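Local coordinates for protein putative aminooxidase (Propionibacterium acnes, PDB 2BA9) that binds FAD and isomerises polyunsaturated fatty acids, producing conjugated linoleic acid, at residues A[123-128]-A[150-155]; A[143-148]-A[179-184]; A[163-166]-A[172-175]. One frame throughout, in Å; residues are numbered along the deposited sequence.

Contact 1. Residues A[123-128]-A[150-155]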
# COMPACT_ATOMS: atom_id res chain seq x y z
N THR A 123 -4.20 -20.02 -16.34
CA THR A 123 -3.45 -20.81 -17.30
C THR A 123 -2.27 -20.04 -17.94
O THR A 123 -1.12 -20.18 -17.51
CB THR A 123 -4.42 -21.31 -18.38
OG1 THR A 123 -5.15 -20.19 -18.91
CG2 THR A 123 -5.39 -22.33 -17.78
N LYS A 124 -2.58 -19.23 -18.95
CA LYS A 124 -1.58 -18.48 -19.71
C LYS A 124 -0.60 -17.69 -18.83
O LYS A 124 0.58 -17.60 -19.15
CB LYS A 124 -2.28 -17.54 -20.69
CG LYS A 124 -1.36 -16.73 -21.59
CD LYS A 124 -2.18 -15.87 -22.55
CE LYS A 124 -1.32 -14.88 -23.34
NZ LYS A 124 -2.17 -13.85 -24.05
N TYR A 125 -1.11 -17.13 -17.72
CA TYR A 125 -0.31 -16.29 -16.81
C TYR A 125 -0.13 -16.87 -15.42
O TYR A 125 0.09 -16.13 -14.46
CB TYR A 125 -0.96 -14.90 -16.66
CG TYR A 125 -1.09 -14.17 -17.98
CD1 TYR A 125 0.04 -13.81 -18.70
CD2 TYR A 125 -2.33 -13.82 -18.49
CE1 TYR A 125 -0.06 -13.14 -19.91
CE2 TYR A 125 -2.45 -13.16 -19.70
CZ TYR A 125 -1.31 -12.82 -20.41
OH TYR A 125 -1.42 -12.15 -21.60
N GLN A 126 -0.22 -18.19 -15.30
CA GLN A 126 -0.01 -18.84 -14.00
C GLN A 126 1.29 -18.35 -13.36
O GLN A 126 2.33 -18.31 -14.02
CB GLN A 126 0.03 -20.36 -14.15
CG GLN A 126 0.35 -21.07 -12.85
CD GLN A 126 -0.24 -22.47 -12.73
OE1 GLN A 126 0.12 -23.21 -11.79
NE2 GLN A 126 -1.15 -22.84 -13.63
N GLY A 127 1.23 -17.97 -12.08
CA GLY A 127 2.39 -17.46 -11.36
C GLY A 127 2.39 -15.96 -11.14
O GLY A 127 3.05 -15.45 -10.24
N TYR A 128 1.64 -15.25 -11.98
CA TYR A 128 1.41 -13.80 -11.83
C TYR A 128 1.18 -13.33 -10.38
O TYR A 128 1.56 -12.20 -10.01
CB TYR A 128 0.21 -13.37 -12.70
CG TYR A 128 -1.15 -13.66 -12.06
CD1 TYR A 128 -1.81 -12.68 -11.35
CD2 TYR A 128 -1.75 -14.92 -12.16
CE1 TYR A 128 -3.04 -12.92 -10.76
CE2 TYR A 128 -3.00 -15.17 -11.56
CZ TYR A 128 -3.63 -14.16 -10.87
OH TYR A 128 -4.85 -14.37 -10.26
N ALA A 150 -6.01 -5.00 -23.22
CA ALA A 150 -6.21 -4.84 -24.65
C ALA A 150 -5.64 -6.00 -25.47
O ALA A 150 -6.25 -6.48 -26.40
CB ALA A 150 -5.62 -3.51 -25.14
N LEU A 151 -4.46 -6.45 -25.09
CA LEU A 151 -3.81 -7.56 -25.78
C LEU A 151 -4.65 -8.84 -25.71
O LEU A 151 -4.59 -9.68 -26.61
CB LEU A 151 -2.44 -7.80 -25.13
CG LEU A 151 -1.45 -8.70 -25.84
CD1 LEU A 151 -1.02 -8.10 -27.17
CD2 LEU A 151 -0.28 -8.91 -24.92
N ASN A 152 -5.44 -8.96 -24.64
CA ASN A 152 -6.25 -10.15 -24.42
C ASN A 152 -7.74 -9.92 -24.70
O ASN A 152 -8.56 -10.75 -24.34
CB ASN A 152 -6.04 -10.62 -22.97
CG ASN A 152 -4.66 -11.22 -22.76
OD1 ASN A 152 -4.34 -12.29 -23.32
ND2 ASN A 152 -3.82 -10.55 -21.96
N GLY A 153 -8.08 -8.82 -25.36
CA GLY A 153 -9.48 -8.44 -25.58
C GLY A 153 -10.35 -8.34 -24.32
O GLY A 153 -11.52 -8.67 -24.36
N CYS A 154 -9.77 -7.90 -23.20
CA CYS A 154 -10.46 -7.90 -21.91
C CYS A 154 -10.60 -6.49 -21.31
O CYS A 154 -10.73 -6.36 -20.10
CB CYS A 154 -9.71 -8.79 -20.90
SG CYS A 154 -9.86 -10.54 -21.17
N GLU A 155 -10.58 -5.47 -22.16
CA GLU A 155 -10.62 -4.07 -21.73
C GLU A 155 -11.72 -3.76 -20.70
O GLU A 155 -11.49 -3.02 -19.74
CB GLU A 155 -10.80 -3.13 -22.94
CG GLU A 155 -9.58 -3.02 -23.84
CD GLU A 155 -9.61 -3.99 -25.03
OE1 GLU A 155 -10.16 -5.12 -24.90
OE2 GLU A 155 -9.08 -3.60 -26.10

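Contact 2. Residues A[143-148]-A[179-184]. With NA (sodium ion), chain B.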
# COMPACT_ATOMS: atom_id res chain seq x y z
N LEU A 143 3.49 -4.71 -19.05
CA LEU A 143 2.80 -3.62 -19.72
C LEU A 143 1.84 -2.90 -18.77
O LEU A 143 1.38 -3.49 -17.80
CB LEU A 143 1.98 -4.18 -20.89
CG LEU A 143 2.74 -4.70 -22.10
CD1 LEU A 143 1.82 -5.45 -23.09
CD2 LEU A 143 3.46 -3.50 -22.76
N PRO A 144 1.51 -1.62 -19.07
CA PRO A 144 0.45 -0.98 -18.29
C PRO A 144 -0.84 -1.82 -18.34
O PRO A 144 -1.10 -2.49 -19.36
CB PRO A 144 0.27 0.39 -18.96
CG PRO A 144 1.55 0.64 -19.69
CD PRO A 144 2.06 -0.71 -20.09
N PHE A 145 -1.60 -1.81 -17.25
CA PHE A 145 -2.75 -2.70 -17.10
C PHE A 145 -3.73 -2.68 -18.26
O PHE A 145 -4.18 -3.74 -18.68
CB PHE A 145 -3.49 -2.43 -15.79
CG PHE A 145 -4.47 -3.53 -15.39
CD1 PHE A 145 -4.04 -4.82 -15.15
CD2 PHE A 145 -5.82 -3.24 -15.18
CE1 PHE A 145 -4.93 -5.83 -14.78
CE2 PHE A 145 -6.72 -4.24 -14.79
CZ PHE A 145 -6.27 -5.53 -14.59
N ASP A 146 -4.04 -1.49 -18.79
CA ASP A 146 -4.99 -1.39 -19.91
C ASP A 146 -4.43 -2.03 -21.17
O ASP A 146 -5.18 -2.63 -21.94
CB ASP A 146 -5.35 0.07 -20.24
CG ASP A 146 -6.37 0.66 -19.29
OD1 ASP A 146 -7.25 -0.08 -18.78
OD2 ASP A 146 -6.29 1.89 -19.07
N GLU A 147 -3.13 -1.86 -21.39
CA GLU A 147 -2.45 -2.48 -22.54
C GLU A 147 -2.47 -4.00 -22.40
O GLU A 147 -2.79 -4.72 -23.34
CB GLU A 147 -1.02 -1.96 -22.67
CG GLU A 147 -0.94 -0.55 -23.22
CD GLU A 147 0.49 -0.06 -23.40
OE1 GLU A 147 1.34 -0.87 -23.85
OE2 GLU A 147 0.74 1.13 -23.07
N PHE A 148 -2.14 -4.48 -21.21
CA PHE A 148 -2.28 -5.90 -20.88
C PHE A 148 -3.68 -6.43 -21.22
O PHE A 148 -3.82 -7.45 -21.90
CB PHE A 148 -1.95 -6.12 -19.39
CG PHE A 148 -2.39 -7.46 -18.85
CD1 PHE A 148 -1.60 -8.59 -19.03
CD2 PHE A 148 -3.59 -7.59 -18.18
CE1 PHE A 148 -2.00 -9.84 -18.53
CE2 PHE A 148 -4.00 -8.83 -17.67
CZ PHE A 148 -3.20 -9.95 -17.85
N ALA A 179 1.63 -6.21 -13.48
CA ALA A 179 2.21 -7.02 -12.38
C ALA A 179 1.84 -6.51 -10.97
O ALA A 179 1.65 -7.29 -10.04
CB ALA A 179 3.70 -7.07 -12.51
N TYR A 180 1.80 -5.20 -10.81
CA TYR A 180 1.38 -4.64 -9.53
C TYR A 180 -0.10 -4.92 -9.30
O TYR A 180 -0.49 -5.39 -8.23
CB TYR A 180 1.66 -3.13 -9.49
CG TYR A 180 3.13 -2.80 -9.57
CD1 TYR A 180 4.01 -3.14 -8.54
CD2 TYR A 180 3.64 -2.13 -10.68
CE1 TYR A 180 5.36 -2.84 -8.61
CE2 TYR A 180 5.00 -1.81 -10.76
CZ TYR A 180 5.86 -2.17 -9.73
OH TYR A 180 7.21 -1.85 -9.82
N VAL A 181 -0.92 -4.67 -10.32
CA VAL A 181 -2.38 -4.75 -10.17
C VAL A 181 -2.79 -6.15 -9.73
O VAL A 181 -3.54 -6.30 -8.76
CB VAL A 181 -3.13 -4.39 -11.48
CG1 VAL A 181 -4.68 -4.54 -11.30
CG2 VAL A 181 -2.73 -2.96 -11.98
N LEU A 182 -2.25 -7.14 -10.45
CA LEU A 182 -2.68 -8.52 -10.34
C LEU A 182 -2.04 -9.29 -9.16
O LEU A 182 -2.53 -10.36 -8.78
CB LEU A 182 -2.49 -9.23 -11.68
CG LEU A 182 -3.45 -8.70 -12.76
CD1 LEU A 182 -3.02 -9.10 -14.17
CD2 LEU A 182 -4.88 -9.18 -12.47
N LYS A 183 -0.97 -8.74 -8.59
CA LYS A 183 -0.40 -9.24 -7.33
C LYS A 183 -1.22 -8.79 -6.11
O LYS A 183 -1.31 -9.53 -5.13
CB LYS A 183 1.08 -8.82 -7.18
CG LYS A 183 2.01 -9.64 -8.08
CD LYS A 183 3.48 -9.27 -7.95
CE LYS A 183 4.30 -9.98 -9.03
NZ LYS A 183 4.17 -11.48 -8.99
N TYR A 184 -1.80 -7.60 -6.18
CA TYR A 184 -2.81 -7.14 -5.21
C TYR A 184 -4.18 -7.72 -5.54
O TYR A 184 -4.69 -8.61 -4.84
CB TYR A 184 -2.82 -5.60 -5.18
CG TYR A 184 -4.06 -4.92 -4.62
CD1 TYR A 184 -4.82 -5.50 -3.61
CD2 TYR A 184 -4.46 -3.68 -5.11
CE1 TYR A 184 -5.95 -4.89 -3.13
CE2 TYR A 184 -5.58 -3.04 -4.62
CZ TYR A 184 -6.32 -3.64 -3.62
OH TYR A 184 -7.44 -3.03 -3.12
NA NA B . -1.14 -11.40 -3.47
O HOH W 1 -3.32 -10.56 -3.30
O HOH W 2 1.17 -11.56 -4.13
O HOH W 3 -1.81 -12.59 -5.10

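Contact 3. Residues A[163-166]-A[172-175]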
# COMPACT_ATOMS: atom_id res chain seq x y z
N ASN A 163 -12.01 0.16 -9.19
CA ASN A 163 -12.56 0.76 -7.98
C ASN A 163 -11.73 0.49 -6.71
O ASN A 163 -11.47 1.41 -5.93
CB ASN A 163 -14.02 0.32 -7.82
CG ASN A 163 -14.88 0.70 -9.01
OD1 ASN A 163 -14.87 1.85 -9.44
ND2 ASN A 163 -15.62 -0.27 -9.55
N PRO A 164 -11.28 -0.77 -6.49
CA PRO A 164 -10.32 -1.02 -5.40
C PRO A 164 -8.87 -0.72 -5.76
O PRO A 164 -7.97 -1.07 -4.98
CB PRO A 164 -10.48 -2.52 -5.15
CG PRO A 164 -11.52 -3.01 -6.05
CD PRO A 164 -11.63 -2.02 -7.16
N PHE A 165 -8.62 -0.13 -6.92
CA PHE A 165 -7.25 0.15 -7.31
C PHE A 165 -6.94 1.63 -7.37
O PHE A 165 -6.24 2.15 -6.50
CB PHE A 165 -6.87 -0.55 -8.62
CG PHE A 165 -5.39 -0.55 -8.87
CD1 PHE A 165 -4.57 -1.50 -8.27
CD2 PHE A 165 -4.80 0.45 -9.65
CE1 PHE A 165 -3.20 -1.49 -8.46
CE2 PHE A 165 -3.42 0.46 -9.85
CZ PHE A 165 -2.62 -0.51 -9.27
N THR A 166 -7.49 2.31 -8.38
CA THR A 166 -7.22 3.73 -8.60
C THR A 166 -7.76 4.60 -7.46
O THR A 166 -7.06 5.49 -6.97
CB THR A 166 -7.79 4.19 -9.95
OG1 THR A 166 -7.17 3.45 -11.01
CG2 THR A 166 -7.56 5.68 -10.17
N HIS A 172 -3.19 4.85 -12.12
CA HIS A 172 -4.05 4.69 -13.28
C HIS A 172 -3.56 3.62 -14.24
O HIS A 172 -2.37 3.49 -14.49
CB HIS A 172 -4.23 6.05 -13.97
CG HIS A 172 -4.93 7.06 -13.12
ND1 HIS A 172 -4.32 7.68 -12.05
CD2 HIS A 172 -6.20 7.53 -13.15
CE1 HIS A 172 -5.18 8.51 -11.48
NE2 HIS A 172 -6.33 8.44 -12.13
N PHE A 173 -4.52 2.86 -14.77
CA PHE A 173 -4.26 1.70 -15.63
C PHE A 173 -3.62 2.04 -16.98
O PHE A 173 -3.06 1.16 -17.65
CB PHE A 173 -5.56 0.93 -15.87
CG PHE A 173 -6.12 0.21 -14.65
CD1 PHE A 173 -7.47 -0.14 -14.62
CD2 PHE A 173 -5.32 -0.14 -13.55
CE1 PHE A 173 -8.02 -0.80 -13.52
CE2 PHE A 173 -5.87 -0.81 -12.45
CZ PHE A 173 -7.21 -1.14 -12.43
N ASP A 174 -3.70 3.30 -17.39
CA ASP A 174 -3.03 3.75 -18.61
C ASP A 174 -1.48 3.66 -18.51
O ASP A 174 -0.80 3.65 -19.53
CB ASP A 174 -3.46 5.18 -18.98
CG ASP A 174 -3.03 6.21 -17.93
OD1 ASP A 174 -3.84 6.50 -17.02
OD2 ASP A 174 -1.89 6.72 -18.02
N ASN A 175 -0.95 3.61 -17.28
CA ASN A 175 0.49 3.56 -17.07
C ASN A 175 1.00 2.54 -16.02
O ASN A 175 2.08 2.01 -16.19
CB ASN A 175 1.00 4.95 -16.73
CG ASN A 175 0.44 5.48 -15.43
OD1 ASN A 175 1.05 5.33 -14.39
ND2 ASN A 175 -0.73 6.09 -15.48
O HOH W 4 -7.19 3.12 -13.97

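Contact 1. Residues A[123-128]-A[150-155]
Asn152 reaches across to Lys124 and Tyr125 from the end of helix 145-151, and its amide makes both hydrogen bonds across the contact. Just ahead of it, the Leu151 side chain rests on Asp140. At Asn152, CG lies anti to the carbonyl carbon (chi1 -71°), which points the amide at the loop 123-128, where OD1 and ND2 each find one partner. Asn152 OD1 takes a hydrogen bond from Lys124 NZ at 2.8 Å; the ammonium sits in the carbonyl plane on a lone pair. The amide nitrogen, Asn152 ND2, gives a nearly straight bond of 2.9 Å to Tyr125 OH, at the ring edge, and the ring and amide planes stand almost perpendicular (85°). ND2 also bonds Phe148 O, one turn back, which fixes the amide's rotation. Next comes Gly153, with positive phi, the C-prime residue of the Schellman motif that ends the helix, Gly153 N being bonded to Ala150 O at 3.1 Å. Lys116 NZ of helix 106-122 hydrogen-bonds Asn152 O at this same helix end. Across the contact, Lys124 runs extended alongside Tyr125, its CG over the centre of one ring face, and Lys124 NZ closes the triangle with a bond of 3.1 Å to Tyr125 OH. Asp140 completes the cluster: its OD2 is hydrogen-bonded to the tyrosine hydroxyl and forms a long, weak ion pair with the lysine.

Contact 2. Residues A[143-148]-A[179-184]
Phe145 offers one ring face to Val181, and the two side chains cross at about a right angle. Val181 CG1 stands over the centre of the ring, 3.8 Å from its centroid and 13° off the normal, a clear CH-pi contact. The valine is set for this by chi1 (177°), which turns CG1 anti to its backbone N and leaves CG2 lying 3.9 Å from Phe145 CG, so both methyls press on the phenyl group. Leu182 takes the neighbouring position: its CG comes within 3.8 Å of Phe145 CE1, while its CD1 lies in the ring plane at the edge. The same CD1 methyl meets the second phenylalanine, 3.6 Å from Phe148 CE2, with the two side chains approaching from opposite directions. One leucine thus fills the angle between two rings a turn apart on helix 145-151, joining it to helix 178-184 in a protein of the flavin-containing amine oxidoreductase family. Pro144 is the N-cap of the first helix, and its O accepts the Phe148 N bond at 2.9 Å. Trp161 of helix 158-161 packs on both Val181 and Leu182, and Phe173 meets the Phe145 ring, extending the apolar core. At the far end of helix 178-184 the backbone takes on a metal: Lys183 O binds a sodium ion at 2.5 Å, with Glu410 and three waters. One of these waters also donates to Tyr184 O at 2.8 Å. Lys183 NZ points elsewhere, hydrogen-bonded to Ala130 O and Tyr128 O.

Contact 3. Residues A[163-166]-A[172-175]
The backbones come closest at Thr166 and His172, whose CA atoms are 5.7 Å apart, where the chain leaves and returns on either side of the short helix 166-170. The two loops flank this helix in a protein of the flavin-containing amine oxidoreductase family, and the side chain of Phe165 is about 10 Å from the bound FAD. Two aromatic contacts carry the packing. Phe165 and Phe173 meet obliquely, centroids 5.2 Å apart and planes at 33°; the closest approach is Phe165 CD2 to Phe173 CE2 at 3.3 Å, a tight fit. A chi1 of -167° swings the Phe165 ring away from its own backbone N and up against Phe173, and Val181 of helix 178-184 packs against both phenylalanines. Thr166 instead sets its CG2 methyl over one face of the His172 imidazole, offset toward the rim and 3.6 Å from His172 NE2, in a CH-pi contact. His333 meets that imidazole edge-to-face. The threonine hydroxyl is hydrogen-bonded to Gly171 O, and it also accepts a hydrogen bond from a water, 3.0 Å from Thr166 OG1, that receives the Phe173 N-H at 2.8 Å from that backbone nitrogen.

All three contacts lie on the same side of the chain's centre, contact 1 farthest out at about 24 Å (centre to centre), contacts 2 and 3 at about 15 and 13 Å. Contacts 1 and 2 share helix 145-151: one uses its C-terminal end, the other its beginning, and the Tyr125 and Phe148 rings pack together between them. Contact 3 falls within the span of chain between the two segments of contact 2 and is tied to it by Asp146 N to Phe173 O and Tyr184 OH to Pro164 O. Chemistry follows depth: contact 1 is polar, Asn152 and Tyr125 buried and Lys124 exposed, whereas contacts 2 and 3 are buried throughout and chiefly apolar, with a water bridging contact 3.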